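Local coordinates for protein tryptophan synthase alpha-subunit (Pyrococcus furiosus, PDB 1GEQ) that forms the alpha subunit of tryptophan synthase, which cleaves indoleglycerol phosphate in an aldol reaction to give indole and glyceraldehyde 3-phosphate, at residues A[99-104]-A[123-128]; A[103-108]-A[132-137]; A[74-77]-A[82-85]. One frame throughout, in Å; residues are numbered along the deposited sequence.

From the N terminus, interaction 3 comes first: 74-77 meets 82-85 across a loop of four residues, joining the C-terminal end of helix 65-76 to the start of strand 83-87. Interactions 1 and 2 both open on helix 97-107 and overlap at E103 and A104. Their loops cross: interaction 1 closes on helix 122-132, interaction 2 further along, where that helix gives way to strand 135-140. Together they tie surrounding helices to one another and to parallel strands of the eight-stranded TIM barrel. Contacts also run between them: R76 NE of interaction 3 is 2.9 Å from G108 O of interaction 2, and F100 CE2 of interaction 1 packs 4.0 Å from L85 CD2 of interaction 3.

Interaction 1: residues A[99-104]-A[123-128]; sequences NFLAEA and KEFTEI
L101 reaches from helix 97-107 toward F125 and I128 of helix 122-132, and the contact can be traced outward along its side chain. CB points at the partner helix but makes no close approach to 123-128; its neighbour is the side chain of E132, one turn further on. CG is set beside the backbone N (chi1 -63°), and the chain then runs on extended to CD1. This methyl group makes the closest approaches, lying 3.9 Å from CE1 of F125 and also 3.9 Å from CG2 of I128. The other branch, CD2, sits 4.1 Å from both CZ and CE1 of F125, so it borders that one ring bond. F125 has its ring anti to the backbone N (chi1 -175°), which swings the far end of the ring toward helix 97-107 although its CB does not point that way. The leucine meets the ring obliquely and crosses I128 at about a right angle. The nearest CA atoms, those of L101 and I128, are 8.1 Å apart, a gap bridged by side chains alone. Beneath the helix pair lies strand 111-114: L101 and F125 both touch I112, so the contact forms part of the layer between the barrel sheet and its surrounding helices. All three touching residues are buried, and no hydrogen bond crosses between the segments. The adhesion therefore rests on dispersion and the exclusion of water, consistent with positioning by the fit of L101 between F125 and I128 rather than by any directional bond.

Interaction 2: residues A[103-108]-A[132-137]; sequences EAKASG and EGIKTV
The carbonyl groups of E132 and G133 are the flat groups that K105 meets, and it approaches them differently. The E132 carbonyl aims its oxygen almost straight at K105 CG, with a C=O...CG angle near 171° and K105 CG 3.3 Å from E132 O. At G133 the lysine passes over one face of the carbonyl: K105 CD is 3.5 Å from G133 O on that side. Further along, K105 NZ lies on the same side but tilted only about 23° from the carbonyl plane, and gives G133 O a weak hydrogen bond of 3.3 Å. The bend of the chain at chi2 (58°) lets it follow both oxygens in turn. These carbonyls stand at the end of helix 122-132, where G133 has positive phi and two bonds run back into the last turn, a Schellman motif. G108 ends helix 97-107 with the same motif. K105 of that helix thus packs against the link from helix 122-132 to strand 135-140 of the TIM barrel. On the apolar side, I134 CD1 packs 3.6 Å from K105 CD and 3.7 Å from K105 CB, the two side chains running antiparallel past one another. I134 also rests on I112 of strand 111-114. The carboxylate of E132 is engaged elsewhere, its OE2 forming a salt bridge with R98.

Interaction 3: residues A[74-77]-A[82-85]; sequences EFRR and PIVL
R76 and I83 make the close part of this contact. R76 NH2 turns its edge to I83 N, 3.6 Å away, while I83 CG1 lies 3.7 Å from R76 NH2 and well off the guanidinium plane. R76 NH2 also lies 4.1 Å from P82 CA, near that plane. No bond joins R76 NH2 to I83 N. Both instead turn to OD1 of D110, NH2 in a salt bridge and I83 N in a hydrogen bond, which is consistent with their closeness. The bend at chi2 (-67°) folds the arginine toward the strand although its CB does not point there, and the remaining donors are well used: NE bonds to G108 O, and NH1 to S79 O and T81 O. Together these bonds would hold the guanidinium in one orientation. The rest is looser. F75 CE2 stands 4.2 Å from I83 CD1, an oblique approach, with the remainder of the ring packed against helix 18-28 and I35. On the outer side R77 is exposed and poorly ordered; its NE lies 3.3 Å from E74 OE1, a weak, long salt bridge within 74-77. The whole marks the turn from helix 65-76 into strand 83-87 of a TIM barrel, at the N-terminal end of a barrel strand, with the I83 side chain about 8 Å from that of the proton acceptor E36.

Interaction 1: residues A[99-104]-A[123-128]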
ATOM      1  N   ASN A  99      -2.236 -19.537  -7.831  1.00 46.05           N
ATOM      2  CA  ASN A  99      -0.944 -19.386  -8.498  1.00 47.49           C
ATOM      3  C   ASN A  99      -0.280 -18.074  -8.097  1.00 46.15           C
ATOM      4  O   ASN A  99       0.901 -18.040  -7.759  1.00 45.59           O
ATOM      5  CB  ASN A  99      -1.099 -19.382 -10.024  1.00 51.44           C
ATOM      6  CG  ASN A  99      -1.490 -20.732 -10.583  1.00 55.83           C
ATOM      7  OD1 ASN A  99      -1.450 -21.744  -9.886  1.00 58.06           O
ATOM      8  ND2 ASN A  99      -1.860 -20.758 -11.862  1.00 58.48           N
ATOM      9  N   PHE A 100      -1.053 -16.992  -8.149  1.00 45.29           N
ATOM     10  CA  PHE A 100      -0.545 -15.668  -7.817  1.00 43.68           C
ATOM     11  C   PHE A 100      -0.029 -15.596  -6.390  1.00 42.18           C
ATOM     12  O   PHE A 100       1.135 -15.265  -6.158  1.00 40.67           O
ATOM     13  CB  PHE A 100      -1.642 -14.617  -8.017  1.00 48.11           C
ATOM     14  CG  PHE A 100      -1.131 -13.203  -8.014  1.00 50.86           C
ATOM     15  CD1 PHE A 100      -0.987 -12.503  -9.208  1.00 52.60           C
ATOM     16  CD2 PHE A 100      -0.773 -12.576  -6.824  1.00 51.30           C
ATOM     17  CE1 PHE A 100      -0.490 -11.200  -9.220  1.00 54.19           C
ATOM     18  CE2 PHE A 100      -0.274 -11.274  -6.824  1.00 52.51           C
ATOM     19  CZ  PHE A 100      -0.132 -10.584  -8.025  1.00 53.92           C
ATOM     20  N   LEU A 101      -0.897 -15.903  -5.433  1.00 40.99           N
ATOM     21  CA  LEU A 101      -0.525 -15.856  -4.024  1.00 40.60           C
ATOM     22  C   LEU A 101       0.709 -16.707  -3.720  1.00 40.93           C
ATOM     23  O   LEU A 101       1.574 -16.307  -2.936  1.00 39.88           O
ATOM     24  CB  LEU A 101      -1.709 -16.301  -3.159  1.00 39.35           C
ATOM     25  CG  LEU A 101      -2.954 -15.411  -3.252  1.00 38.85           C
ATOM     26  CD1 LEU A 101      -4.024 -15.908  -2.289  1.00 38.67           C
ATOM     27  CD2 LEU A 101      -2.579 -13.972  -2.929  1.00 37.91           C
ATOM     28  N   ALA A 102       0.795 -17.872  -4.354  1.00 41.55           N
ATOM     29  CA  ALA A 102       1.922 -18.781  -4.150  1.00 42.10           C
ATOM     30  C   ALA A 102       3.252 -18.166  -4.587  1.00 42.40           C
ATOM     31  O   ALA A 102       4.232 -18.182  -3.838  1.00 40.89           O
ATOM     32  CB  ALA A 102       1.683 -20.083  -4.905  1.00 42.61           C
ATOM     33  N   GLU A 103       3.285 -17.635  -5.805  1.00 42.49           N
ATOM     34  CA  GLU A 103       4.503 -17.026  -6.323  1.00 43.99           C
ATOM     35  C   GLU A 103       4.839 -15.766  -5.526  1.00 41.92           C
ATOM     36  O   GLU A 103       6.008 -15.445  -5.320  1.00 40.42           O
ATOM     37  CB  GLU A 103       4.337 -16.691  -7.808  1.00 48.17           C
ATOM     38  CG  GLU A 103       5.637 -16.331  -8.522  1.00 55.29           C
ATOM     39  CD  GLU A 103       5.449 -16.162 -10.021  1.00 59.22           C
ATOM     40  OE1 GLU A 103       6.458 -15.980 -10.739  1.00 62.67           O
ATOM     41  OE2 GLU A 103       4.288 -16.208 -10.482  1.00 61.69           O
ATOM     42  N   ALA A 104       3.810 -15.057  -5.067  1.00 40.38           N
ATOM     43  CA  ALA A 104       4.020 -13.843  -4.285  1.00 37.72           C
ATOM     44  C   ALA A 104       4.734 -14.210  -2.992  1.00 37.48           C
ATOM     45  O   ALA A 104       5.733 -13.591  -2.612  1.00 34.89           O
ATOM     46  CB  ALA A 104       2.684 -13.175  -3.976  1.00 37.82           C
ATOM     47  N   LYS A 123     -14.455 -14.264   0.934  1.00 52.49           N
ATOM     48  CA  LYS A 123     -14.331 -15.460   1.762  1.00 53.95           C
ATOM     49  C   LYS A 123     -13.372 -16.476   1.154  1.00 53.22           C
ATOM     50  O   LYS A 123     -12.464 -16.960   1.827  1.00 53.24           O
ATOM     51  CB  LYS A 123     -15.705 -16.097   1.972  1.00 58.21           C
ATOM     52  CG  LYS A 123     -16.612 -15.296   2.889  1.00 64.54           C
ATOM     53  CD  LYS A 123     -16.082 -15.318   4.313  1.00 69.90           C
ATOM     54  CE  LYS A 123     -16.920 -14.461   5.248  1.00 73.88           C
ATOM     55  NZ  LYS A 123     -16.442 -14.582   6.660  1.00 77.42           N
ATOM     56  N   GLU A 124     -13.581 -16.795  -0.119  1.00 52.40           N
ATOM     57  CA  GLU A 124     -12.730 -17.747  -0.821  1.00 50.68           C
ATOM     58  C   GLU A 124     -11.293 -17.248  -0.800  1.00 47.11           C
ATOM     59  O   GLU A 124     -10.364 -17.987  -0.473  1.00 45.92           O
ATOM     60  CB  GLU A 124     -13.186 -17.889  -2.272  1.00 54.66           C
ATOM     61  CG  GLU A 124     -12.353 -18.853  -3.090  1.00 60.69           C
ATOM     62  CD  GLU A 124     -12.566 -18.687  -4.581  1.00 64.57           C
ATOM     63  OE1 GLU A 124     -12.156 -17.640  -5.132  1.00 67.54           O
ATOM     64  OE2 GLU A 124     -13.146 -19.598  -5.204  1.00 66.88           O
ATOM     65  N   PHE A 125     -11.123 -15.980  -1.156  1.00 43.72           N
ATOM     66  CA  PHE A 125      -9.806 -15.368  -1.194  1.00 40.34           C
ATOM     67  C   PHE A 125      -9.064 -15.481   0.135  1.00 38.97           C
ATOM     68  O   PHE A 125      -7.913 -15.917   0.174  1.00 38.57           O
ATOM     69  CB  PHE A 125      -9.920 -13.895  -1.586  1.00 38.87           C
ATOM     70  CG  PHE A 125      -8.595 -13.226  -1.768  1.00 38.08           C
ATOM     71  CD1 PHE A 125      -7.800 -13.520  -2.873  1.00 37.77           C
ATOM     72  CD2 PHE A 125      -8.106 -12.357  -0.802  1.00 37.21           C
ATOM     73  CE1 PHE A 125      -6.540 -12.953  -3.011  1.00 37.21           C
ATOM     74  CE2 PHE A 125      -6.844 -11.788  -0.930  1.00 34.34           C
ATOM     75  CZ  PHE A 125      -6.060 -12.090  -2.036  1.00 36.62           C
ATOM     76  N   THR A 126      -9.722 -15.082   1.221  1.00 37.67           N
ATOM     77  CA  THR A 126      -9.107 -15.129   2.546  1.00 38.49           C
ATOM     78  C   THR A 126      -8.693 -16.544   2.930  1.00 39.37           C
ATOM     79  O   THR A 126      -7.709 -16.745   3.645  1.00 37.18           O
ATOM     80  CB  THR A 126     -10.069 -14.592   3.633  1.00 38.63           C
ATOM     81  OG1 THR A 126     -11.258 -15.390   3.661  1.00 40.05           O
ATOM     82  CG2 THR A 126     -10.440 -13.148   3.343  1.00 37.89           C
ATOM     83  N   GLU A 127      -9.457 -17.518   2.449  1.00 40.87           N
ATOM     84  CA  GLU A 127      -9.193 -18.925   2.720  1.00 43.73           C
ATOM     85  C   GLU A 127      -7.863 -19.350   2.112  1.00 41.17           C
ATOM     86  O   GLU A 127      -7.001 -19.914   2.787  1.00 39.56           O
ATOM     87  CB  GLU A 127     -10.318 -19.774   2.127  1.00 50.13           C
ATOM     88  CG  GLU A 127     -10.093 -21.266   2.209  1.00 58.50           C
ATOM     89  CD  GLU A 127     -11.201 -22.058   1.530  1.00 64.63           C
ATOM     90  OE1 GLU A 127     -12.359 -21.995   2.002  1.00 65.44           O
ATOM     91  OE2 GLU A 127     -10.911 -22.739   0.521  1.00 67.69           O
ATOM     92  N   ILE A 128      -7.714 -19.070   0.823  1.00 39.81           N
ATOM     93  CA  ILE A 128      -6.511 -19.416   0.076  1.00 39.51           C
ATOM     94  C   ILE A 128      -5.290 -18.635   0.557  1.00 37.71           C
ATOM     95  O   ILE A 128      -4.186 -19.176   0.634  1.00 36.47           O
ATOM     96  CB  ILE A 128      -6.735 -19.145  -1.416  1.00 41.64           C
ATOM     97  CG1 ILE A 128      -7.948 -19.948  -1.894  1.00 42.97           C
ATOM     98  CG2 ILE A 128      -5.497 -19.510  -2.212  1.00 42.68           C
ATOM     99  CD1 ILE A 128      -8.540 -19.457  -3.197  1.00 44.27           C
TER

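Interaction 2: residues A[103-108]-A[132-137]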
ATOM      1  N   GLU A 103       3.285 -17.635  -5.805  1.00 42.49           N
ATOM      2  CA  GLU A 103       4.503 -17.026  -6.323  1.00 43.99           C
ATOM      3  C   GLU A 103       4.839 -15.766  -5.526  1.00 41.92           C
ATOM      4  O   GLU A 103       6.008 -15.445  -5.320  1.00 40.42           O
ATOM      5  CB  GLU A 103       4.337 -16.691  -7.808  1.00 48.17           C
ATOM      6  CG  GLU A 103       5.637 -16.331  -8.522  1.00 55.29           C
ATOM      7  CD  GLU A 103       5.449 -16.162 -10.021  1.00 59.22           C
ATOM      8  OE1 GLU A 103       6.458 -15.980 -10.739  1.00 62.67           O
ATOM      9  OE2 GLU A 103       4.288 -16.208 -10.482  1.00 61.69           O
ATOM     10  N   ALA A 104       3.810 -15.057  -5.067  1.00 40.38           N
ATOM     11  CA  ALA A 104       4.020 -13.843  -4.285  1.00 37.72           C
ATOM     12  C   ALA A 104       4.734 -14.210  -2.992  1.00 37.48           C
ATOM     13  O   ALA A 104       5.733 -13.591  -2.612  1.00 34.89           O
ATOM     14  CB  ALA A 104       2.684 -13.175  -3.976  1.00 37.82           C
ATOM     15  N   LYS A 105       4.211 -15.231  -2.321  1.00 38.32           N
ATOM     16  CA  LYS A 105       4.786 -15.714  -1.073  1.00 38.53           C
ATOM     17  C   LYS A 105       6.209 -16.205  -1.328  1.00 39.56           C
ATOM     18  O   LYS A 105       7.115 -15.959  -0.531  1.00 39.82           O
ATOM     19  CB  LYS A 105       3.917 -16.852  -0.518  1.00 40.46           C
ATOM     20  CG  LYS A 105       4.392 -17.466   0.803  1.00 40.69           C
ATOM     21  CD  LYS A 105       4.500 -16.430   1.910  1.00 43.39           C
ATOM     22  CE  LYS A 105       4.962 -17.055   3.222  1.00 44.36           C
ATOM     23  NZ  LYS A 105       5.162 -16.045   4.301  1.00 48.90           N
ATOM     24  N   ALA A 106       6.400 -16.895  -2.447  1.00 40.75           N
ATOM     25  CA  ALA A 106       7.709 -17.425  -2.814  1.00 41.52           C
ATOM     26  C   ALA A 106       8.752 -16.321  -2.965  1.00 40.94           C
ATOM     27  O   ALA A 106       9.916 -16.507  -2.610  1.00 41.98           O
ATOM     28  CB  ALA A 106       7.605 -18.218  -4.117  1.00 40.07           C
ATOM     29  N   SER A 107       8.326 -15.177  -3.492  1.00 39.35           N
ATOM     30  CA  SER A 107       9.218 -14.040  -3.709  1.00 38.82           C
ATOM     31  C   SER A 107       9.566 -13.292  -2.424  1.00 37.35           C
ATOM     32  O   SER A 107      10.562 -12.568  -2.373  1.00 36.17           O
ATOM     33  CB  SER A 107       8.583 -13.066  -4.704  1.00 42.01           C
ATOM     34  OG  SER A 107       8.265 -13.723  -5.917  1.00 45.93           O
ATOM     35  N   GLY A 108       8.741 -13.456  -1.397  1.00 34.53           N
ATOM     36  CA  GLY A 108       8.996 -12.783  -0.135  1.00 33.70           C
ATOM     37  C   GLY A 108       7.935 -11.779   0.289  1.00 31.22           C
ATOM     38  O   GLY A 108       8.153 -10.996   1.218  1.00 29.30           O
ATOM     39  N   GLU A 132      -1.869 -20.206   1.741  1.00 41.57           N
ATOM     40  CA  GLU A 132      -0.596 -19.908   1.102  1.00 40.78           C
ATOM     41  C   GLU A 132       0.335 -19.121   2.018  1.00 39.58           C
ATOM     42  O   GLU A 132       1.463 -18.803   1.649  1.00 39.42           O
ATOM     43  CB  GLU A 132      -0.821 -19.146  -0.206  1.00 41.82           C
ATOM     44  CG  GLU A 132      -1.565 -19.944  -1.266  1.00 43.19           C
ATOM     45  CD  GLU A 132      -0.948 -21.315  -1.523  1.00 44.96           C
ATOM     46  OE1 GLU A 132       0.297 -21.417  -1.574  1.00 42.17           O
ATOM     47  OE2 GLU A 132      -1.714 -22.290  -1.679  1.00 45.09           O
ATOM     48  N   GLY A 133      -0.145 -18.811   3.217  1.00 38.48           N
ATOM     49  CA  GLY A 133       0.670 -18.082   4.173  1.00 35.70           C
ATOM     50  C   GLY A 133       0.820 -16.601   3.885  1.00 35.36           C
ATOM     51  O   GLY A 133       1.840 -16.006   4.215  1.00 35.07           O
ATOM     52  N   ILE A 134      -0.192 -16.003   3.264  1.00 33.67           N
ATOM     53  CA  ILE A 134      -0.153 -14.580   2.952  1.00 31.12           C
ATOM     54  C   ILE A 134      -1.164 -13.826   3.805  1.00 26.72           C
ATOM     55  O   ILE A 134      -2.318 -14.234   3.916  1.00 28.77           O
ATOM     56  CB  ILE A 134      -0.460 -14.323   1.456  1.00 33.51           C
ATOM     57  CG1 ILE A 134       0.707 -14.820   0.600  1.00 36.03           C
ATOM     58  CG2 ILE A 134      -0.693 -12.823   1.211  1.00 31.90           C
ATOM     59  CD1 ILE A 134       1.998 -14.039   0.823  1.00 37.98           C
ATOM     60  N   LYS A 135      -0.724 -12.732   4.415  1.00 25.22           N
ATOM     61  CA  LYS A 135      -1.603 -11.927   5.253  1.00 24.75           C
ATOM     62  C   LYS A 135      -2.506 -11.038   4.403  1.00 26.33           C
ATOM     63  O   LYS A 135      -2.097 -10.528   3.352  1.00 24.65           O
ATOM     64  CB  LYS A 135      -0.780 -11.076   6.221  1.00 26.44           C
ATOM     65  CG  LYS A 135      -0.242 -11.862   7.419  1.00 29.68           C
ATOM     66  CD  LYS A 135       0.624 -10.991   8.323  1.00 33.58           C
ATOM     67  CE  LYS A 135       1.063 -11.757   9.570  1.00 35.66           C
ATOM     68  NZ  LYS A 135       1.955 -10.929  10.433  1.00 40.18           N
ATOM     69  N   THR A 136      -3.738 -10.848   4.862  1.00 24.29           N
ATOM     70  CA  THR A 136      -4.691 -10.045   4.117  1.00 23.83           C
ATOM     71  C   THR A 136      -4.815  -8.615   4.616  1.00 22.26           C
ATOM     72  O   THR A 136      -4.780  -8.353   5.819  1.00 19.98           O
ATOM     73  CB  THR A 136      -6.101 -10.678   4.154  1.00 23.55           C
ATOM     74  OG1 THR A 136      -6.513 -10.828   5.517  1.00 26.14           O
ATOM     75  CG2 THR A 136      -6.100 -12.046   3.466  1.00 25.77           C
ATOM     76  N   VAL A 137      -4.947  -7.698   3.667  1.00 19.67           N
ATOM     77  CA  VAL A 137      -5.135  -6.286   3.965  1.00 19.37           C
ATOM     78  C   VAL A 137      -6.398  -5.893   3.203  1.00 21.42           C
ATOM     79  O   VAL A 137      -6.510  -6.156   2.006  1.00 21.46           O
ATOM     80  CB  VAL A 137      -3.960  -5.432   3.449  1.00 19.02           C
ATOM     81  CG1 VAL A 137      -4.205  -3.953   3.755  1.00 18.53           C
ATOM     82  CG2 VAL A 137      -2.677  -5.892   4.076  1.00 22.01           C
TER

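Interaction 3: residues A[74-77]-A[82-85]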
ATOM      1  N   GLU A  74      14.701  -9.230  -5.163  1.00 40.40           N
ATOM      2  CA  GLU A  74      15.953  -8.496  -5.024  1.00 38.42           C
ATOM      3  C   GLU A  74      16.012  -7.708  -3.729  1.00 36.89           C
ATOM      4  O   GLU A  74      17.056  -7.633  -3.082  1.00 36.32           O
ATOM      5  CB  GLU A  74      16.145  -7.549  -6.207  1.00 41.92           C
ATOM      6  CG  GLU A  74      16.635  -8.259  -7.445  1.00 44.32           C
ATOM      7  CD  GLU A  74      18.022  -8.836  -7.243  1.00 46.93           C
ATOM      8  OE1 GLU A  74      18.257  -9.979  -7.684  1.00 48.82           O
ATOM      9  OE2 GLU A  74      18.870  -8.143  -6.641  1.00 46.25           O
ATOM     10  N   PHE A  75      14.887  -7.113  -3.354  1.00 32.43           N
ATOM     11  CA  PHE A  75      14.816  -6.339  -2.129  1.00 31.35           C
ATOM     12  C   PHE A  75      15.041  -7.251  -0.924  1.00 31.94           C
ATOM     13  O   PHE A  75      15.705  -6.869   0.039  1.00 28.16           O
ATOM     14  CB  PHE A  75      13.445  -5.674  -2.022  1.00 30.49           C
ATOM     15  CG  PHE A  75      13.273  -4.844  -0.784  1.00 26.90           C
ATOM     16  CD1 PHE A  75      13.923  -3.621  -0.651  1.00 28.73           C
ATOM     17  CD2 PHE A  75      12.455  -5.282   0.246  1.00 27.96           C
ATOM     18  CE1 PHE A  75      13.757  -2.849   0.502  1.00 25.65           C
ATOM     19  CE2 PHE A  75      12.282  -4.521   1.398  1.00 26.30           C
ATOM     20  CZ  PHE A  75      12.932  -3.303   1.524  1.00 25.23           C
ATOM     21  N   ARG A  76      14.478  -8.454  -0.991  1.00 33.61           N
ATOM     22  CA  ARG A  76      14.597  -9.429   0.084  1.00 38.35           C
ATOM     23  C   ARG A  76      16.043  -9.815   0.372  1.00 41.99           C
ATOM     24  O   ARG A  76      16.357 -10.292   1.461  1.00 43.09           O
ATOM     25  CB  ARG A  76      13.765 -10.675  -0.241  1.00 37.09           C
ATOM     26  CG  ARG A  76      12.294 -10.518   0.100  1.00 39.47           C
ATOM     27  CD  ARG A  76      12.125 -10.411   1.611  1.00 39.17           C
ATOM     28  NE  ARG A  76      10.765 -10.053   2.002  1.00 37.57           N
ATOM     29  CZ  ARG A  76      10.454  -8.938   2.655  1.00 36.65           C
ATOM     30  NH1 ARG A  76      11.404  -8.074   2.987  1.00 32.04           N
ATOM     31  NH2 ARG A  76       9.194  -8.683   2.981  1.00 37.32           N
ATOM     32  N   ARG A  77      16.922  -9.604  -0.602  1.00 44.93           N
ATOM     33  CA  ARG A  77      18.334  -9.911  -0.426  1.00 47.93           C
ATOM     34  C   ARG A  77      18.988  -8.916   0.523  1.00 47.24           C
ATOM     35  O   ARG A  77      20.045  -9.196   1.085  1.00 46.16           O
ATOM     36  CB  ARG A  77      19.075  -9.855  -1.763  1.00 52.34           C
ATOM     37  CG  ARG A  77      19.201 -11.176  -2.482  1.00 58.42           C
ATOM     38  CD  ARG A  77      19.964 -10.980  -3.779  1.00 64.65           C
ATOM     39  NE  ARG A  77      19.227 -11.513  -4.916  1.00 71.05           N
ATOM     40  CZ  ARG A  77      19.033 -12.808  -5.139  1.00 75.27           C
ATOM     41  NH1 ARG A  77      19.531 -13.708  -4.302  1.00 77.51           N
ATOM     42  NH2 ARG A  77      18.326 -13.199  -6.191  1.00 77.22           N
ATOM     43  N   PRO A  82       8.591  -5.665   6.135  1.00 24.06           N
ATOM     44  CA  PRO A  82       7.334  -6.202   5.624  1.00 25.86           C
ATOM     45  C   PRO A  82       6.928  -5.532   4.307  1.00 23.97           C
ATOM     46  O   PRO A  82       7.019  -4.311   4.167  1.00 24.00           O
ATOM     47  CB  PRO A  82       6.349  -5.900   6.753  1.00 25.42           C
ATOM     48  CG  PRO A  82       7.222  -5.950   7.984  1.00 27.69           C
ATOM     49  CD  PRO A  82       8.441  -5.201   7.528  1.00 26.47           C
ATOM     50  N   ILE A  83       6.493  -6.343   3.350  1.00 22.70           N
ATOM     51  CA  ILE A  83       6.071  -5.864   2.041  1.00 23.29           C
ATOM     52  C   ILE A  83       4.629  -6.266   1.787  1.00 24.14           C
ATOM     53  O   ILE A  83       4.265  -7.438   1.946  1.00 23.30           O
ATOM     54  CB  ILE A  83       6.920  -6.485   0.895  1.00 26.53           C
ATOM     55  CG1 ILE A  83       8.295  -5.816   0.813  1.00 27.81           C
ATOM     56  CG2 ILE A  83       6.177  -6.358  -0.435  1.00 25.72           C
ATOM     57  CD1 ILE A  83       8.265  -4.389   0.309  1.00 30.21           C
ATOM     58  N   VAL A  84       3.811  -5.298   1.389  1.00 22.71           N
ATOM     59  CA  VAL A  84       2.419  -5.570   1.071  1.00 21.81           C
ATOM     60  C   VAL A  84       2.251  -5.253  -0.413  1.00 22.56           C
ATOM     61  O   VAL A  84       2.522  -4.138  -0.854  1.00 22.87           O
ATOM     62  CB  VAL A  84       1.442  -4.670   1.875  1.00 22.34           C
ATOM     63  CG1 VAL A  84       0.021  -4.913   1.396  1.00 23.64           C
ATOM     64  CG2 VAL A  84       1.552  -4.961   3.364  1.00 24.02           C
ATOM     65  N   LEU A  85       1.823  -6.243  -1.178  1.00 23.28           N
ATOM     66  CA  LEU A  85       1.611  -6.050  -2.599  1.00 23.56           C
ATOM     67  C   LEU A  85       0.190  -5.514  -2.779  1.00 23.59           C
ATOM     68  O   LEU A  85      -0.767  -6.085  -2.248  1.00 23.04           O
ATOM     69  CB  LEU A  85       1.771  -7.387  -3.321  1.00 27.80           C
ATOM     70  CG  LEU A  85       2.377  -7.372  -4.729  1.00 30.42           C
ATOM     71  CD1 LEU A  85       3.752  -6.723  -4.689  1.00 28.09           C
ATOM     72  CD2 LEU A  85       2.474  -8.799  -5.246  1.00 27.21           C
TER